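Local coordinates for protein paenibacillus xanthan lyase (PDB 6F2P) that cleaves the polysaccharide xanthan, probably by the beta-elimination that family 8 polysaccharide lyases use, at residues A[5-10]-A[184-189]. Residues are numbered along the deposited sequence; the frame is centred on the assembly and turned at random.
Sequences EFDTLR and LNKDSA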
ATOM      1  N   GLU A   5       0.984  44.983  16.590  1.00 33.42           N
ATOM      2  CA  GLU A   5       1.214  43.566  16.321  1.00 30.52           C
ATOM      3  C   GLU A   5       0.834  43.255  14.882  1.00 25.90           C
ATOM      4  O   GLU A   5       1.513  42.496  14.186  1.00 22.02           O
ATOM      5  CB  GLU A   5       0.475  42.641  17.287  1.00 29.61           C
ATOM      6  CG  GLU A   5       0.862  41.177  17.075  1.00 23.65           C
ATOM      7  CD  GLU A   5       0.367  40.246  18.166  1.00 30.77           C
ATOM      8  OE1 GLU A   5      -0.212  40.727  19.167  1.00 39.83           O
ATOM      9  OE2 GLU A   5       0.564  39.018  18.016  1.00 26.80           O
ATOM     10  N   PHE A   6      -0.258  43.863  14.442  1.00 27.25           N
ATOM     11  CA  PHE A   6      -0.644  43.806  13.043  1.00 23.34           C
ATOM     12  C   PHE A   6       0.421  44.437  12.151  1.00 24.31           C
ATOM     13  O   PHE A   6       0.795  43.860  11.134  1.00 24.46           O
ATOM     14  CB  PHE A   6      -1.972  44.511  12.856  1.00 23.52           C
ATOM     15  CG  PHE A   6      -3.093  43.893  13.635  1.00 25.02           C
ATOM     16  CD1 PHE A   6      -3.524  42.611  13.351  1.00 24.37           C
ATOM     17  CD2 PHE A   6      -3.725  44.597  14.641  1.00 29.64           C
ATOM     18  CE1 PHE A   6      -4.568  42.044  14.058  1.00 28.08           C
ATOM     19  CE2 PHE A   6      -4.768  44.035  15.351  1.00 32.28           C
ATOM     20  CZ  PHE A   6      -5.191  42.758  15.060  1.00 29.31           C
ATOM     21  N   ASP A   7       0.917  45.609  12.543  1.00 20.88           N
ATOM     22  CA  ASP A   7       1.974  46.280  11.792  1.00 25.73           C
ATOM     23  C   ASP A   7       3.177  45.369  11.622  1.00 27.20           C
ATOM     24  O   ASP A   7       3.796  45.339  10.561  1.00 30.52           O
ATOM     25  CB  ASP A   7       2.411  47.590  12.469  1.00 26.58           C
ATOM     26  CG  ASP A   7       1.299  48.634  12.510  1.00 32.83           C
ATOM     27  OD1 ASP A   7       0.514  48.724  11.537  1.00 21.88           O
ATOM     28  OD2 ASP A   7       1.201  49.356  13.527  1.00 33.46           O
ATOM     29  N   THR A   8       3.496  44.614  12.666  1.00 30.06           N
ATOM     30  CA  THR A   8       4.668  43.751  12.651  1.00 27.45           C
ATOM     31  C   THR A   8       4.489  42.598  11.677  1.00 24.13           C
ATOM     32  O   THR A   8       5.398  42.276  10.901  1.00 21.90           O
ATOM     33  CB  THR A   8       4.959  43.188  14.047  1.00 21.95           C
ATOM     34  OG1 THR A   8       5.298  44.263  14.924  1.00 25.71           O
ATOM     35  CG2 THR A   8       6.126  42.241  13.988  1.00 21.03           C
ATOM     36  N   LEU A   9       3.309  41.986  11.725  1.00 22.57           N
ATOM     37  CA  LEU A   9       2.979  40.882  10.837  1.00 23.59           C
ATOM     38  C   LEU A   9       2.939  41.370   9.396  1.00 25.93           C
ATOM     39  O   LEU A   9       3.555  40.765   8.519  1.00 22.73           O
ATOM     40  CB  LEU A   9       1.640  40.249  11.221  1.00 21.13           C
ATOM     41  CG  LEU A   9       1.608  39.496  12.549  1.00 23.41           C
ATOM     42  CD1 LEU A   9       0.226  38.905  12.797  1.00 21.12           C
ATOM     43  CD2 LEU A   9       2.671  38.413  12.555  1.00 16.37           C
ATOM     44  N   ARG A  10       2.229  42.475   9.166  1.00 23.03           N
ATOM     45  CA  ARG A  10       2.113  43.057   7.830  1.00 22.44           C
ATOM     46  C   ARG A  10       3.486  43.319   7.214  1.00 21.14           C
ATOM     47  O   ARG A  10       3.695  43.087   6.023  1.00 17.21           O
ATOM     48  CB  ARG A  10       1.282  44.343   7.848  1.00 20.27           C
ATOM     49  CG  ARG A  10       1.005  44.900   6.449  1.00 25.85           C
ATOM     50  CD  ARG A  10       0.416  46.314   6.466  1.00 23.20           C
ATOM     51  NE  ARG A  10       1.319  47.262   7.117  1.00 25.67           N
ATOM     52  CZ  ARG A  10       1.086  47.826   8.302  1.00 23.60           C
ATOM     53  NH1 ARG A  10       1.970  48.664   8.823  1.00 20.58           N
ATOM     54  NH2 ARG A  10      -0.032  47.556   8.963  1.00 21.73           N
ATOM     55  N   LEU A 184      -4.338  42.799   7.544  1.00 20.87           N
ATOM     56  CA  LEU A 184      -4.413  44.088   6.881  1.00 20.92           C
ATOM     57  C   LEU A 184      -5.503  44.967   7.483  1.00 26.55           C
ATOM     58  O   LEU A 184      -5.331  46.185   7.593  1.00 22.66           O
ATOM     59  CB  LEU A 184      -4.659  43.906   5.383  1.00 15.66           C
ATOM     60  CG  LEU A 184      -3.542  43.207   4.616  1.00 14.11           C
ATOM     61  CD1 LEU A 184      -3.935  43.063   3.162  1.00 16.41           C
ATOM     62  CD2 LEU A 184      -2.224  43.955   4.760  1.00 16.25           C
ATOM     63  N   ASN A 185      -6.617  44.349   7.876  1.00 18.60           N
ATOM     64  CA  ASN A 185      -7.745  45.098   8.417  1.00 17.95           C
ATOM     65  C   ASN A 185      -7.714  45.211   9.939  1.00 20.78           C
ATOM     66  O   ASN A 185      -8.660  45.709  10.555  1.00 17.25           O
ATOM     67  CB  ASN A 185      -9.070  44.480   7.983  1.00 20.82           C
ATOM     68  CG  ASN A 185     -10.227  45.443   8.128  1.00 25.11           C
ATOM     69  OD1 ASN A 185     -10.073  46.638   7.883  1.00 25.31           O
ATOM     70  ND2 ASN A 185     -11.379  44.937   8.560  1.00 20.18           N
ATOM     71  N   LYS A 186      -6.620  44.742  10.535  1.00 25.73           N
ATOM     72  CA  LYS A 186      -6.426  44.797  11.987  1.00 31.20           C
ATOM     73  C   LYS A 186      -7.615  44.208  12.758  1.00 24.95           C
ATOM     74  O   LYS A 186      -8.171  44.833  13.657  1.00 30.81           O
ATOM     75  CB  LYS A 186      -6.092  46.231  12.428  1.00 24.95           C
ATOM     76  CG  LYS A 186      -4.852  46.769  11.721  1.00 22.51           C
ATOM     77  CD  LYS A 186      -4.175  47.936  12.426  1.00 17.46           C
ATOM     78  CE  LYS A 186      -2.852  48.256  11.732  1.00 21.70           C
ATOM     79  NZ  LYS A 186      -1.977  49.243  12.429  1.00 25.40           N
ATOM     80  N   ASP A 187      -7.987  42.991  12.385  1.00 17.92           N
ATOM     81  CA  ASP A 187      -9.173  42.331  12.903  1.00 18.23           C
ATOM     82  C   ASP A 187      -8.753  40.985  13.520  1.00 25.21           C
ATOM     83  O   ASP A 187      -8.743  39.956  12.838  1.00 22.96           O
ATOM     84  CB  ASP A 187     -10.136  42.115  11.737  1.00 14.40           C
ATOM     85  CG  ASP A 187     -11.472  41.535  12.163  1.00 22.22           C
ATOM     86  OD1 ASP A 187     -11.599  41.069  13.319  1.00 19.48           O
ATOM     87  OD2 ASP A 187     -12.402  41.525  11.318  1.00 21.95           O
ATOM     88  N   SER A 188      -8.396  40.994  14.803  1.00 22.20           N
ATOM     89  CA  SER A 188      -7.922  39.781  15.493  1.00 25.51           C
ATOM     90  C   SER A 188      -8.826  38.565  15.297  1.00 21.60           C
ATOM     91  O   SER A 188      -8.344  37.468  15.012  1.00 21.93           O
ATOM     92  CB  SER A 188      -7.730  40.037  16.991  1.00 28.49           C
ATOM     93  OG  SER A 188      -8.931  40.491  17.589  1.00 32.59           O
ATOM     94  N   ALA A 189     -10.132  38.761  15.439  1.00 17.28           N
ATOM     95  CA  ALA A 189     -11.082  37.670  15.254  1.00 20.88           C
ATOM     96  C   ALA A 189     -10.947  37.041  13.866  1.00 20.58           C
ATOM     97  O   ALA A 189     -10.993  35.816  13.714  1.00 21.87           O
ATOM     98  CB  ALA A 189     -12.500  38.164  15.482  1.00 15.01           C
TER
HETATM   99  O   HOH W   1      -2.267  46.023   9.071  1.00 24.58           O
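A Schellman motif ends helix 168-184 in the alpha-helical domain of this family 8 polysaccharide lyase, and its C-prime residue, K186, packs on F6 of helix 4-18. K186 has the positive phi of that position, and the backbone N of D187 turns back to a carbonyl in the helix's last turn. The turn lays K186 CA over the centre of the F6 ring, 3.6 Å from the centroid and 3° off the ring normal, a CH-pi contact. CB of K186 lies over the same face, 3.6 Å from F6 CD2. F6 CZ reaches to the start of helix 188-197, 3.7 Å from S188 N. The ring also meets W249.

From the ring, K186 runs extended past F6 CB to the carboxylate of D7. NZ makes a salt bridge to D7 OD1 at 2.7 Å, on the syn side but 34° out of the carboxylate plane. It also bonds to the carbonyl of A3. R10 approaches the same oxygen end-on with NH1 and NH2. NH2 uses the anti lone pair of OD1 at 2.9 Å. Three donors on one oxygen hold the carboxylate, which R10 and K186 share; its negative charge probably balances both.

R10 crosses L184 at about a right angle, CG and CD against L184 CD2 (CG to CD2 3.8 Å), and makes a cation-pi contact with Y142. The R10 chain bends at chi3 (60°), which turns its guanidinium back toward D7. A water in the guanidinium plane accepts from R10 NH2 at 2.7 Å and gives a weak, 3.4 Å bond to L184 O.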